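Local coordinates for uncharacterized protein MJ1480 (Methanocaldococcus jannaschii, PDB 3MGJ), which probably catalyses the NAD-dependent conversion of ornithine to proline with release of ammonia, and is represented here by its N-terminal domain alone, at residues 11-16 with 45-50; 15-20 with 73-78; 20-25 with 32-37; 51-56 with 63-68. All blocks are in the same frame, centred on the assembly; numbering follows the deposited sequence.

Contact 1: 11-16 with 45-50; sequences HIIDSL and DPSYAK
Ile12 and Ser47 form the centre of this contact, and they meet through van der Waals packing, with no hydrogen bond passing between the two segments. CG1 of Ile12 lies 4.2 Å from the backbone O of Ser47, and the same CG1 is 4.3 Å from Ser47 CB, so one methylene covers both the side and the carbonyl of the serine. Beside it, Ile13 presents its terminal methyl: CG1 is turned anti to the carbonyl carbon (chi1 -52°), and CD1 then comes 4.1 Å from Ser47 OG. The hydroxyl thus has a methyl over it from this direction, an apolar neighbour for a polar atom. A looser touch lies at the margin, where the imidazole of His11 approaches the loop before the strand obliquely, CE1 standing 4.3 Å from Asp45 O.

Polar pairing comes from the adjoining sheet, in which the backbone of Ser47 hydrogen-bonds with that of Gly10. Ile13 also packs on Ile13 of the second subunit, so the loop contributes to the dimer. Segment 11-16 is the first beta-to-alpha connection of a ferredoxin-like fold, and it lies against the start of strand 47-55, the sheet neighbour of strand 2-10.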
loop_
_atom_site.group_PDB
_atom_site.type_symbol
_atom_site.label_atom_id
_atom_site.label_comp_id
_atom_site.label_asym_id
_atom_site.label_seq_id
_atom_site.Cartn_x
_atom_site.Cartn_y
_atom_site.Cartn_z
ATOM N N HIS A 11 -0.342 -9.023 -5.144
ATOM C CA HIS A 11 0.382 -9.016 -3.888
ATOM C C HIS A 11 1.310 -7.846 -3.740
ATOM O O HIS A 11 2.518 -7.999 -3.684
ATOM C CB HIS A 11 1.126 -10.323 -3.703
ATOM C CG HIS A 11 0.274 -11.382 -3.092
ATOM N ND1 HIS A 11 -0.916 -11.791 -3.660
ATOM C CD2 HIS A 11 0.402 -12.082 -1.940
ATOM C CE1 HIS A 11 -1.471 -12.715 -2.899
ATOM N NE2 HIS A 11 -0.692 -12.911 -1.846
ATOM N N ILE A 12 0.715 -6.670 -3.649
ATOM C CA ILE A 12 1.466 -5.434 -3.552
ATOM C C ILE A 12 2.420 -5.421 -2.365
ATOM O O ILE A 12 3.569 -5.010 -2.496
ATOM C CB ILE A 12 0.516 -4.227 -3.453
ATOM C CG1 ILE A 12 -0.508 -4.291 -4.583
ATOM C CG2 ILE A 12 1.309 -2.930 -3.512
ATOM C CD1 ILE A 12 0.090 -4.776 -5.885
ATOM N N ILE A 13 1.931 -5.881 -1.216
ATOM C CA ILE A 13 2.690 -5.885 0.032
ATOM C C ILE A 13 3.450 -7.191 0.248
ATOM O O ILE A 13 2.906 -8.286 0.048
ATOM C CB ILE A 13 1.755 -5.656 1.235
ATOM C CG1 ILE A 13 0.896 -4.404 1.015
ATOM C CG2 ILE A 13 2.555 -5.558 2.526
ATOM C CD1 ILE A 13 -0.587 -4.653 1.163
ATOM N N ASP A 14 4.702 -7.054 0.680
ATOM C CA ASP A 14 5.658 -8.161 0.807
ATOM C C ASP A 14 6.322 -8.390 -0.551
ATOM O O ASP A 14 7.066 -9.343 -0.763
ATOM C CB ASP A 14 5.020 -9.441 1.371
ATOM C CG ASP A 14 6.065 -10.463 1.846
ATOM O OD1 ASP A 14 7.127 -10.048 2.375
ATOM O OD2 ASP A 14 5.824 -11.684 1.684
ATOM N N SER A 15 6.041 -7.474 -1.463
ATOM C CA SER A 15 6.722 -7.409 -2.733
ATOM C C SER A 15 7.733 -6.267 -2.666
ATOM O O SER A 15 7.710 -5.454 -1.743
ATOM C CB SER A 15 5.703 -7.133 -3.842
ATOM O OG SER A 15 6.061 -7.785 -5.047
ATOM N N LEU A 16 8.627 -6.216 -3.642
ATOM C CA LEU A 16 9.411 -5.020 -3.879
ATOM C C LEU A 16 8.817 -4.262 -5.053
ATOM O O LEU A 16 9.390 -3.274 -5.502
ATOM C CB LEU A 16 10.859 -5.374 -4.198
ATOM C CG LEU A 16 11.673 -5.956 -3.049
ATOM C CD1 LEU A 16 13.080 -6.275 -3.507
ATOM C CD2 LEU A 16 11.696 -4.954 -1.924
ATOM N N ASP A 45 -6.376 -12.921 -0.720
ATOM C CA ASP A 45 -7.013 -12.121 -1.750
ATOM C C ASP A 45 -6.062 -11.028 -2.240
ATOM O O ASP A 45 -5.035 -10.740 -1.605
ATOM C CB ASP A 45 -8.324 -11.524 -1.249
ATOM C CG ASP A 45 -9.303 -12.583 -0.797
ATOM O OD1 ASP A 45 -9.195 -13.734 -1.273
ATOM O OD2 ASP A 45 -10.174 -12.281 0.039
ATOM N N PRO A 46 -6.396 -10.426 -3.383
ATOM C CA PRO A 46 -5.520 -9.441 -4.014
ATOM C C PRO A 46 -5.768 -8.038 -3.505
ATOM O O PRO A 46 -6.902 -7.660 -3.254
ATOM C CB PRO A 46 -5.930 -9.518 -5.503
ATOM C CG PRO A 46 -6.845 -10.727 -5.608
ATOM C CD PRO A 46 -7.491 -10.821 -4.280
ATOM N N SER A 47 -4.710 -7.263 -3.371
ATOM C CA SER A 47 -4.876 -5.838 -3.107
ATOM C C SER A 47 -4.744 -5.096 -4.422
ATOM O O SER A 47 -4.403 -5.680 -5.440
ATOM C CB SER A 47 -3.816 -5.342 -2.126
ATOM O OG SER A 47 -3.655 -6.252 -1.049
ATOM N N TYR A 48 -5.024 -3.808 -4.421
ATOM C CA TYR A 48 -4.745 -3.040 -5.617
ATOM C C TYR A 48 -4.266 -1.641 -5.286
ATOM O O TYR A 48 -4.595 -1.091 -4.249
ATOM C CB TYR A 48 -5.932 -3.046 -6.601
ATOM C CG TYR A 48 -7.121 -2.207 -6.211
ATOM C CD1 TYR A 48 -7.065 -0.815 -6.265
ATOM C CD2 TYR A 48 -8.319 -2.797 -5.831
ATOM C CE1 TYR A 48 -8.159 -0.033 -5.921
ATOM C CE2 TYR A 48 -9.433 -2.014 -5.485
ATOM C CZ TYR A 48 -9.336 -0.638 -5.530
ATOM O OH TYR A 48 -10.416 0.143 -5.192
ATOM N N ALA A 49 -3.445 -1.092 -6.160
ATOM C CA ALA A 49 -2.986 0.267 -6.012
ATOM C C ALA A 49 -3.240 1.024 -7.309
ATOM O O ALA A 49 -2.988 0.511 -8.387
ATOM C CB ALA A 49 -1.519 0.262 -5.684
ATOM N N LYS A 50 -3.769 2.233 -7.204
ATOM C CA LYS A 50 -3.813 3.129 -8.348
ATOM C C LYS A 50 -2.727 4.198 -8.212
ATOM O O LYS A 50 -2.615 4.866 -7.203
ATOM C CB LYS A 50 -5.175 3.789 -8.492
ATOM C CG LYS A 50 -6.299 2.867 -8.790
ATOM C CD LYS A 50 -7.540 3.679 -9.058
ATOM C CE LYS A 50 -8.685 2.808 -9.546
ATOM N NZ LYS A 50 -9.690 2.525 -8.496
#

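Contact 2: 15-20 with 73-78; sequences SLILPK and AEIPEI
Ile17 and Ile78 reach toward each other tip to tip, and the path of Ile17 can be traced outward from its helix. Its CB points toward segment 73-78 but stays short of it, and the branches divide the work. The CG2 methyl turns aside toward the loop before the helix, near the backbone O of Ile12. CG1, placed anti to the backbone N (chi1 -167°), goes the other way and is the first atom to meet the partner segment, 3.9 Å from Ile78 CD1. One bond further, Ile17 CD1 touches the same Ile78 CD1 at 3.9 Å, so a single methyl rests against two successive atoms of the chain. The domain has the ferredoxin-like alpha/beta sandwich, with two helices packed on one face of the sheet; here the start of helix 17-27 meets the connection from helix 58-74 to strand 78-83. The tip of Ile17 also faces Ile75, the first residue beyond the end of that helix, with CD1 4.5 Å from Ile75 CG1. At the base of helix 17-27, Ser15 OG accepts a weak hydrogen bond from Ile17 N at 3.5 Å. The next helix residue, Leu18, packs on Ile39 of the second subunit.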
loop_
_atom_site.group_PDB
_atom_site.type_symbol
_atom_site.label_atom_id
_atom_site.label_comp_id
_atom_site.label_asym_id
_atom_site.label_seq_id
_atom_site.Cartn_x
_atom_site.Cartn_y
_atom_site.Cartn_z
ATOM N N SER A 15 6.041 -7.474 -1.463
ATOM C CA SER A 15 6.722 -7.409 -2.733
ATOM C C SER A 15 7.733 -6.267 -2.666
ATOM O O SER A 15 7.710 -5.454 -1.743
ATOM C CB SER A 15 5.703 -7.133 -3.842
ATOM O OG SER A 15 6.061 -7.785 -5.047
ATOM N N LEU A 16 8.627 -6.216 -3.642
ATOM C CA LEU A 16 9.411 -5.020 -3.879
ATOM C C LEU A 16 8.817 -4.262 -5.053
ATOM O O LEU A 16 9.390 -3.274 -5.502
ATOM C CB LEU A 16 10.859 -5.374 -4.198
ATOM C CG LEU A 16 11.673 -5.956 -3.049
ATOM C CD1 LEU A 16 13.080 -6.275 -3.507
ATOM C CD2 LEU A 16 11.696 -4.954 -1.924
ATOM N N ILE A 17 7.670 -4.731 -5.543
ATOM C CA ILE A 17 7.044 -4.168 -6.736
ATOM C C ILE A 17 6.897 -2.651 -6.692
ATOM O O ILE A 17 7.218 -1.966 -7.661
ATOM C CB ILE A 17 5.645 -4.779 -7.021
ATOM C CG1 ILE A 17 5.190 -4.405 -8.425
ATOM C CG2 ILE A 17 4.619 -4.248 -6.047
ATOM C CD1 ILE A 17 6.200 -4.787 -9.488
ATOM N N LEU A 18 6.409 -2.129 -5.578
ATOM C CA LEU A 18 6.170 -0.698 -5.478
ATOM C C LEU A 18 7.432 0.131 -5.604
ATOM O O LEU A 18 7.474 1.073 -6.383
ATOM C CB LEU A 18 5.483 -0.347 -4.162
ATOM C CG LEU A 18 4.005 -0.664 -4.068
ATOM C CD1 LEU A 18 3.500 -0.005 -2.821
ATOM C CD2 LEU A 18 3.333 -0.129 -5.298
ATOM N N PRO A 19 8.461 -0.199 -4.812
ATOM C CA PRO A 19 9.699 0.579 -4.876
ATOM C C PRO A 19 10.338 0.442 -6.237
ATOM O O PRO A 19 11.098 1.312 -6.657
ATOM C CB PRO A 19 10.579 -0.092 -3.830
ATOM C CG PRO A 19 9.628 -0.778 -2.911
ATOM C CD PRO A 19 8.518 -1.234 -3.768
ATOM N N LYS A 20 10.043 -0.657 -6.915
ATOM C CA LYS A 20 10.565 -0.870 -8.243
ATOM C C LYS A 20 9.825 0.015 -9.240
ATOM O O LYS A 20 10.452 0.749 -10.000
ATOM C CB LYS A 20 10.452 -2.340 -8.625
ATOM C CG LYS A 20 11.669 -3.177 -8.261
ATOM C CD LYS A 20 11.406 -4.645 -8.546
ATOM C CE LYS A 20 12.529 -5.532 -8.039
ATOM N NZ LYS A 20 12.071 -6.938 -7.837
ATOM N N ALA A 73 4.409 -7.970 -16.379
ATOM C CA ALA A 73 4.388 -9.205 -17.132
ATOM C C ALA A 73 5.441 -10.183 -16.618
ATOM O O ALA A 73 5.240 -11.398 -16.657
ATOM C CB ALA A 73 4.601 -8.915 -18.596
ATOM N N GLU A 74 6.572 -9.660 -16.152
ATOM C CA GLU A 74 7.591 -10.519 -15.564
ATOM C C GLU A 74 7.127 -11.044 -14.201
ATOM O O GLU A 74 6.958 -12.246 -14.038
ATOM C CB GLU A 74 8.947 -9.806 -15.478
ATOM C CG GLU A 74 9.828 -10.260 -14.298
ATOM C CD GLU A 74 11.003 -11.150 -14.703
ATOM O OE1 GLU A 74 11.379 -11.144 -15.901
ATOM O OE2 GLU A 74 11.556 -11.844 -13.809
ATOM N N ILE A 75 6.889 -10.156 -13.236
ATOM C CA ILE A 75 6.438 -10.598 -11.918
ATOM C C ILE A 75 5.088 -11.301 -11.958
ATOM O O ILE A 75 4.077 -10.703 -12.328
ATOM C CB ILE A 75 6.307 -9.461 -10.919
ATOM C CG1 ILE A 75 7.674 -8.877 -10.578
ATOM C CG2 ILE A 75 5.646 -9.984 -9.654
ATOM C CD1 ILE A 75 8.368 -8.245 -11.750
ATOM N N PRO A 76 5.074 -12.578 -11.551
ATOM C CA PRO A 76 3.913 -13.475 -11.602
ATOM C C PRO A 76 2.856 -13.152 -10.553
ATOM O O PRO A 76 1.677 -13.405 -10.782
ATOM C CB PRO A 76 4.517 -14.857 -11.303
ATOM C CG PRO A 76 6.014 -14.687 -11.397
ATOM C CD PRO A 76 6.271 -13.263 -11.032
ATOM N N GLU A 77 3.257 -12.617 -9.410
ATOM C CA GLU A 77 2.273 -12.370 -8.366
ATOM C C GLU A 77 1.377 -11.168 -8.680
ATOM O O GLU A 77 0.344 -10.958 -8.041
ATOM C CB GLU A 77 2.953 -12.220 -6.995
ATOM C CG GLU A 77 3.298 -13.544 -6.309
ATOM C CD GLU A 77 2.067 -14.422 -6.027
ATOM O OE1 GLU A 77 1.890 -14.865 -4.861
ATOM O OE2 GLU A 77 1.275 -14.672 -6.965
ATOM N N ILE A 78 1.768 -10.383 -9.672
ATOM C CA ILE A 78 1.037 -9.163 -9.957
ATOM C C ILE A 78 0.772 -8.917 -11.436
ATOM O O ILE A 78 1.562 -9.282 -12.299
ATOM C CB ILE A 78 1.762 -7.919 -9.377
ATOM C CG1 ILE A 78 3.026 -7.643 -10.175
ATOM C CG2 ILE A 78 2.068 -8.084 -7.869
ATOM C CD1 ILE A 78 2.975 -6.350 -10.902
#

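Contact 3: 20-25 with 32-37; sequences KVFDKI and YKVLEF
Two first torsions set Phe22 and Tyr32 face to face: on the helix, Phe22 holds CG anti to its carbonyl carbon, while on the strand Tyr32 carries CG between the backbone N and the carbonyl carbon (chi1 63°), which lifts the phenol off the strand toward the helix. The rings form an offset stack, with centroids 4.0 Å apart and planes only 1° from parallel. The side chains cross at about a right angle, and the offset places an atom of each ring over the centre of the other: Tyr32 CE1 over the phenyl, Phe22 CD1 over the phenol. Near the hydroxyl, Tyr32 CZ lies 3.6 Å from Phe22 CG and Tyr32 OH is 3.7 Å from Phe22 CD2.

Aliphatic groups extend the patch. Val34 sends CG2 obliquely to within 3.8 Å of Phe22 CZ, and Ile25 brings CD1 to 3.8 Å from Tyr32 CB. Putting a serine in place of Tyr32 would probably leave one face of Phe22 without its stacking partner and a gap where the phenol lay.

The axes of helix 20-25 and strand 32-37 pass 9.9 Å apart at 148°, roughly antiparallel, as expected where a helix of a ferredoxin-like fold runs back over the sheet into its next strand. Beyond the pair, Tyr32 packs on Ile51 of the adjacent strand 47-55 and on Lys41 of the second subunit, while Ile25 touches Val53 of that same strand and Leu68 of helix 58-74.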
loop_
_atom_site.group_PDB
_atom_site.type_symbol
_atom_site.label_atom_id
_atom_site.label_comp_id
_atom_site.label_asym_id
_atom_site.label_seq_id
_atom_site.Cartn_x
_atom_site.Cartn_y
_atom_site.Cartn_z
ATOM N N LYS A 20 10.043 -0.657 -6.915
ATOM C CA LYS A 20 10.565 -0.870 -8.243
ATOM C C LYS A 20 9.825 0.015 -9.240
ATOM O O LYS A 20 10.452 0.749 -10.000
ATOM C CB LYS A 20 10.452 -2.340 -8.625
ATOM C CG LYS A 20 11.669 -3.177 -8.261
ATOM C CD LYS A 20 11.406 -4.645 -8.546
ATOM C CE LYS A 20 12.529 -5.532 -8.039
ATOM N NZ LYS A 20 12.071 -6.938 -7.837
ATOM N N VAL A 21 8.498 -0.035 -9.235
ATOM C CA VAL A 21 7.731 0.870 -10.073
ATOM C C VAL A 21 8.169 2.322 -9.883
ATOM O O VAL A 21 8.477 3.011 -10.849
ATOM C CB VAL A 21 6.227 0.736 -9.821
ATOM C CG1 VAL A 21 5.497 1.947 -10.320
ATOM C CG2 VAL A 21 5.712 -0.475 -10.518
ATOM N N PHE A 22 8.197 2.776 -8.636
ATOM C CA PHE A 22 8.596 4.135 -8.306
ATOM C C PHE A 22 9.975 4.473 -8.841
ATOM O O PHE A 22 10.211 5.536 -9.418
ATOM C CB PHE A 22 8.621 4.301 -6.790
ATOM C CG PHE A 22 7.290 4.099 -6.142
ATOM C CD1 PHE A 22 6.128 4.135 -6.895
ATOM C CD2 PHE A 22 7.192 3.886 -4.783
ATOM C CE1 PHE A 22 4.899 3.959 -6.301
ATOM C CE2 PHE A 22 5.967 3.709 -4.186
ATOM C CZ PHE A 22 4.817 3.746 -4.945
ATOM N N ASP A 23 10.901 3.556 -8.619
ATOM C CA ASP A 23 12.270 3.755 -9.043
ATOM C C ASP A 23 12.367 3.929 -10.535
ATOM O O ASP A 23 13.108 4.777 -11.015
ATOM C CB ASP A 23 13.136 2.584 -8.592
ATOM C CG ASP A 23 13.742 2.810 -7.218
ATOM O OD1 ASP A 23 13.786 3.985 -6.779
ATOM O OD2 ASP A 23 14.186 1.819 -6.596
ATOM N N LYS A 24 11.610 3.121 -11.264
ATOM C CA LYS A 24 11.677 3.144 -12.707
ATOM C C LYS A 24 11.134 4.453 -13.251
ATOM O O LYS A 24 11.813 5.135 -14.008
ATOM C CB LYS A 24 10.948 1.947 -13.300
ATOM C CG LYS A 24 11.398 1.615 -14.711
ATOM C CD LYS A 24 12.827 1.073 -14.782
ATOM C CE LYS A 24 13.517 1.496 -16.063
ATOM N NZ LYS A 24 14.474 0.467 -16.568
ATOM N N ILE A 25 9.920 4.810 -12.850
ATOM C CA ILE A 25 9.381 6.134 -13.129
ATOM C C ILE A 25 10.396 7.266 -12.844
ATOM O O ILE A 25 10.725 8.044 -13.745
ATOM C CB ILE A 25 8.068 6.376 -12.359
ATOM C CG1 ILE A 25 7.149 5.157 -12.486
ATOM C CG2 ILE A 25 7.377 7.627 -12.860
ATOM C CD1 ILE A 25 5.838 5.288 -11.733
ATOM N N TYR A 32 5.359 10.226 -9.776
ATOM C CA TYR A 32 4.169 9.441 -9.553
ATOM C C TYR A 32 3.491 9.954 -8.302
ATOM O O TYR A 32 4.093 10.642 -7.475
ATOM C CB TYR A 32 4.549 7.983 -9.321
ATOM C CG TYR A 32 5.395 7.834 -8.071
ATOM C CD1 TYR A 32 4.806 7.649 -6.811
ATOM C CD2 TYR A 32 6.782 7.928 -8.139
ATOM C CE1 TYR A 32 5.571 7.534 -5.682
ATOM C CE2 TYR A 32 7.556 7.813 -6.997
ATOM C CZ TYR A 32 6.945 7.616 -5.783
ATOM O OH TYR A 32 7.731 7.504 -4.669
ATOM N N LYS A 33 2.234 9.576 -8.160
ATOM C CA LYS A 33 1.493 9.825 -6.951
ATOM C C LYS A 33 0.541 8.670 -6.766
ATOM O O LYS A 33 -0.232 8.348 -7.660
ATOM C CB LYS A 33 0.719 11.114 -7.077
ATOM C CG LYS A 33 -0.342 11.282 -6.039
ATOM C CD LYS A 33 0.008 12.367 -5.042
ATOM C CE LYS A 33 -1.210 12.714 -4.231
ATOM N NZ LYS A 33 -0.840 13.294 -2.932
ATOM N N VAL A 34 0.611 8.032 -5.609
ATOM C CA VAL A 34 -0.313 6.963 -5.294
ATOM C C VAL A 34 -1.679 7.555 -4.956
ATOM O O VAL A 34 -1.797 8.366 -4.049
ATOM C CB VAL A 34 0.216 6.123 -4.132
ATOM C CG1 VAL A 34 -0.645 4.890 -3.925
ATOM C CG2 VAL A 34 1.656 5.742 -4.403
ATOM N N LEU A 35 -2.701 7.146 -5.697
ATOM C CA LEU A 35 -4.036 7.720 -5.589
ATOM C C LEU A 35 -4.912 6.939 -4.654
ATOM O O LEU A 35 -5.583 7.506 -3.804
ATOM C CB LEU A 35 -4.719 7.756 -6.955
ATOM C CG LEU A 35 -4.202 8.773 -7.972
ATOM C CD1 LEU A 35 -5.015 8.666 -9.229
ATOM C CD2 LEU A 35 -4.252 10.175 -7.418
ATOM N N GLU A 36 -4.928 5.630 -4.847
ATOM C CA GLU A 36 -5.724 4.733 -4.023
ATOM C C GLU A 36 -4.924 3.507 -3.613
ATOM O O GLU A 36 -3.955 3.131 -4.256
ATOM C CB GLU A 36 -6.992 4.301 -4.765
ATOM C CG GLU A 36 -7.815 5.480 -5.223
ATOM C CD GLU A 36 -9.191 5.094 -5.707
ATOM O OE1 GLU A 36 -9.522 3.883 -5.712
ATOM O OE2 GLU A 36 -9.945 6.019 -6.075
ATOM N N PHE A 37 -5.343 2.886 -2.528
ATOM C CA PHE A 37 -4.769 1.623 -2.132
ATOM C C PHE A 37 -5.813 0.810 -1.390
ATOM O O PHE A 37 -6.290 1.230 -0.350
ATOM C CB PHE A 37 -3.550 1.840 -1.251
ATOM C CG PHE A 37 -2.675 0.650 -1.168
ATOM C CD1 PHE A 37 -3.059 -0.459 -0.440
ATOM C CD2 PHE A 37 -1.486 0.614 -1.846
ATOM C CE1 PHE A 37 -2.264 -1.591 -0.373
ATOM C CE2 PHE A 37 -0.677 -0.512 -1.779
ATOM C CZ PHE A 37 -1.072 -1.619 -1.033
#

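Contact 4: 51-56 with 63-68; sequences ILVIGR and EILNEL
The amide N of Leu68 donates a hydrogen bond of 2.9 Å to the backbone O of Ile64, and this single helical turn sets both residues, with Leu65 between them, against Val53 of the strand. Val53 is the one strand residue that all three touch. Its CG1 stands anti to the backbone N (chi1 178°), and the two methyls spread like a fork toward the helix. CG1 takes Ile64, whose CG2 methyl is 4.0 Å away, the two side chains meeting at a slant. The other prong, Val53 CG2, lies 3.8 Å from Leu65 CD2 and 4.2 Å from Leu68 CD2; both leucines run alongside the valine, the side chains pointing opposite ways. Leu65 CD2 also settles 4.0 Å from Val53 CB, at the root of the fork.

Here the second helix of a ferredoxin-like fold covers a central strand of its antiparallel sheet. The axes of strand 51-55 and helix 63-68 approach to 9.7 Å at 138°, and the strand is paired through its backbone with Arg4 on one neighbouring strand and Lys33 on the other. With an alanine at Val53 both CG methyls go, which would probably leave a gap under the leucine methyls and Ile64 CG2 without its mate. Leu65 reaches the next strand as well, packing on Ile6 of strand 2-10. Toward the solvent-facing end the interaction changes character: Arg56 NH2 and Glu63 OE1 carry opposite charges but stand 4.9 Å apart, too far for a salt bridge, and Glu63 OE1 has a weak hydrogen bond with His60.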
loop_
_atom_site.group_PDB
_atom_site.type_symbol
_atom_site.label_atom_id
_atom_site.label_comp_id
_atom_site.label_asym_id
_atom_site.label_seq_id
_atom_site.Cartn_x
_atom_site.Cartn_y
_atom_site.Cartn_z
ATOM N N ILE A 51 -1.927 4.339 -9.251
ATOM C CA ILE A 51 -0.819 5.256 -9.268
ATOM C C ILE A 51 -0.944 6.088 -10.519
ATOM O O ILE A 51 -1.150 5.551 -11.604
ATOM C CB ILE A 51 0.497 4.494 -9.367
ATOM C CG1 ILE A 51 0.668 3.596 -8.149
ATOM C CG2 ILE A 51 1.652 5.445 -9.551
ATOM C CD1 ILE A 51 1.597 2.455 -8.380
ATOM N N LEU A 52 -0.832 7.399 -10.342
ATOM C CA LEU A 52 -0.760 8.357 -11.429
ATOM C C LEU A 52 0.695 8.554 -11.831
ATOM O O LEU A 52 1.553 8.770 -10.981
ATOM C CB LEU A 52 -1.326 9.672 -10.938
ATOM C CG LEU A 52 -1.627 10.824 -11.878
ATOM C CD1 LEU A 52 -2.901 10.541 -12.638
ATOM C CD2 LEU A 52 -1.771 12.065 -11.017
ATOM N N VAL A 53 0.967 8.463 -13.129
ATOM C CA VAL A 53 2.314 8.595 -13.668
ATOM C C VAL A 53 2.378 9.888 -14.434
ATOM O O VAL A 53 1.495 10.187 -15.210
ATOM C CB VAL A 53 2.643 7.439 -14.628
ATOM C CG1 VAL A 53 4.028 7.615 -15.215
ATOM C CG2 VAL A 53 2.558 6.130 -13.906
ATOM N N ILE A 54 3.416 10.667 -14.213
ATOM C CA ILE A 54 3.499 11.985 -14.812
ATOM C C ILE A 54 4.834 12.169 -15.532
ATOM O O ILE A 54 5.904 11.958 -14.967
ATOM C CB ILE A 54 3.381 13.065 -13.737
ATOM C CG1 ILE A 54 2.271 12.717 -12.745
ATOM C CG2 ILE A 54 3.151 14.395 -14.373
ATOM C CD1 ILE A 54 2.236 13.609 -11.536
ATOM N N GLY A 55 4.773 12.564 -16.792
ATOM C CA GLY A 55 5.976 12.815 -17.553
ATOM C C GLY A 55 5.860 14.131 -18.280
ATOM O O GLY A 55 4.863 14.837 -18.161
ATOM N N ARG A 56 6.889 14.453 -19.047
ATOM C CA ARG A 56 6.959 15.729 -19.736
ATOM C C ARG A 56 5.993 15.806 -20.913
ATOM O O ARG A 56 5.586 16.898 -21.316
ATOM C CB ARG A 56 8.374 15.929 -20.238
ATOM C CG ARG A 56 8.865 14.783 -21.075
ATOM C CD ARG A 56 10.165 15.158 -21.683
ATOM N NE ARG A 56 10.717 14.077 -22.473
ATOM C CZ ARG A 56 11.595 13.204 -22.003
ATOM N NH1 ARG A 56 12.006 13.297 -20.746
ATOM N NH2 ARG A 56 12.049 12.238 -22.790
ATOM N N GLU A 63 6.371 5.707 -22.946
ATOM C CA GLU A 63 7.581 4.943 -22.786
ATOM C C GLU A 63 7.633 4.342 -21.408
ATOM O O GLU A 63 7.994 3.185 -21.241
ATOM C CB GLU A 63 8.768 5.868 -22.934
ATOM C CG GLU A 63 9.403 5.847 -24.278
ATOM C CD GLU A 63 10.706 6.574 -24.249
ATOM O OE1 GLU A 63 10.789 7.582 -23.511
ATOM O OE2 GLU A 63 11.648 6.129 -24.941
ATOM N N ILE A 64 7.292 5.153 -20.412
ATOM C CA ILE A 64 7.342 4.735 -19.025
ATOM C C ILE A 64 6.313 3.669 -18.796
ATOM O O ILE A 64 6.614 2.589 -18.332
ATOM C CB ILE A 64 7.074 5.911 -18.075
ATOM C CG1 ILE A 64 8.143 6.992 -18.263
ATOM C CG2 ILE A 64 7.057 5.433 -16.645
ATOM C CD1 ILE A 64 7.950 8.224 -17.426
ATOM N N LEU A 65 5.082 3.965 -19.156
ATOM C CA LEU A 65 4.028 2.974 -19.043
ATOM C C LEU A 65 4.374 1.623 -19.661
ATOM O O LEU A 65 4.007 0.597 -19.110
ATOM C CB LEU A 65 2.717 3.511 -19.610
ATOM C CG LEU A 65 2.145 4.702 -18.851
ATOM C CD1 LEU A 65 0.698 4.765 -19.164
ATOM C CD2 LEU A 65 2.324 4.542 -17.369
ATOM N N ASN A 66 5.073 1.616 -20.790
ATOM C CA ASN A 66 5.464 0.357 -21.420
ATOM C C ASN A 66 6.511 -0.444 -20.641
ATOM O O ASN A 66 6.411 -1.663 -20.526
ATOM C CB ASN A 66 5.880 0.573 -22.872
ATOM C CG ASN A 66 4.686 0.926 -23.773
ATOM O OD1 ASN A 66 4.852 1.379 -24.909
ATOM N ND2 ASN A 66 3.471 0.729 -23.253
ATOM N N GLU A 67 7.504 0.244 -20.095
ATOM C CA GLU A 67 8.399 -0.349 -19.117
ATOM C C GLU A 67 7.661 -0.934 -17.908
ATOM O O GLU A 67 7.999 -2.024 -17.425
ATOM C CB GLU A 67 9.353 0.716 -18.619
ATOM C CG GLU A 67 10.431 1.053 -19.604
ATOM C CD GLU A 67 11.482 -0.015 -19.634
ATOM O OE1 GLU A 67 11.665 -0.685 -18.594
ATOM O OE2 GLU A 67 12.113 -0.190 -20.694
ATOM N N LEU A 68 6.675 -0.194 -17.408
ATOM C CA LEU A 68 5.890 -0.629 -16.261
ATOM C C LEU A 68 5.023 -1.806 -16.653
ATOM O O LEU A 68 4.712 -2.667 -15.828
ATOM C CB LEU A 68 5.010 0.511 -15.754
ATOM C CG LEU A 68 5.475 1.441 -14.639
ATOM C CD1 LEU A 68 6.984 1.516 -14.523
ATOM C CD2 LEU A 68 4.882 2.787 -14.902
#

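The four contacts spread along one compact domain, and the whole enzyme's active site cannot be placed from this domain alone. Contacts 1 and 2 share Ser15 and Leu16, with centres about 9 Å apart; Ile12 CG2 of contact 1 meets Leu18 CG of contact 2 at 3.6 Å. Contacts 3 and 4 are equally close, centre to centre, and are tied through the sheet, where Lys33 O and Leu52 N form a probable hydrogen bond of 2.9 Å. Across the neighbouring strands, Lys50 NZ of contact 1 forms a salt bridge with Glu36 OE1 of contact 3 at 3.1 Å. Contacts 1 and 4 occupy successive parts of strand 47-55, about 19 Å between centres. Contacts 1, 2 and 3 touch the second subunit; contact 4 does not.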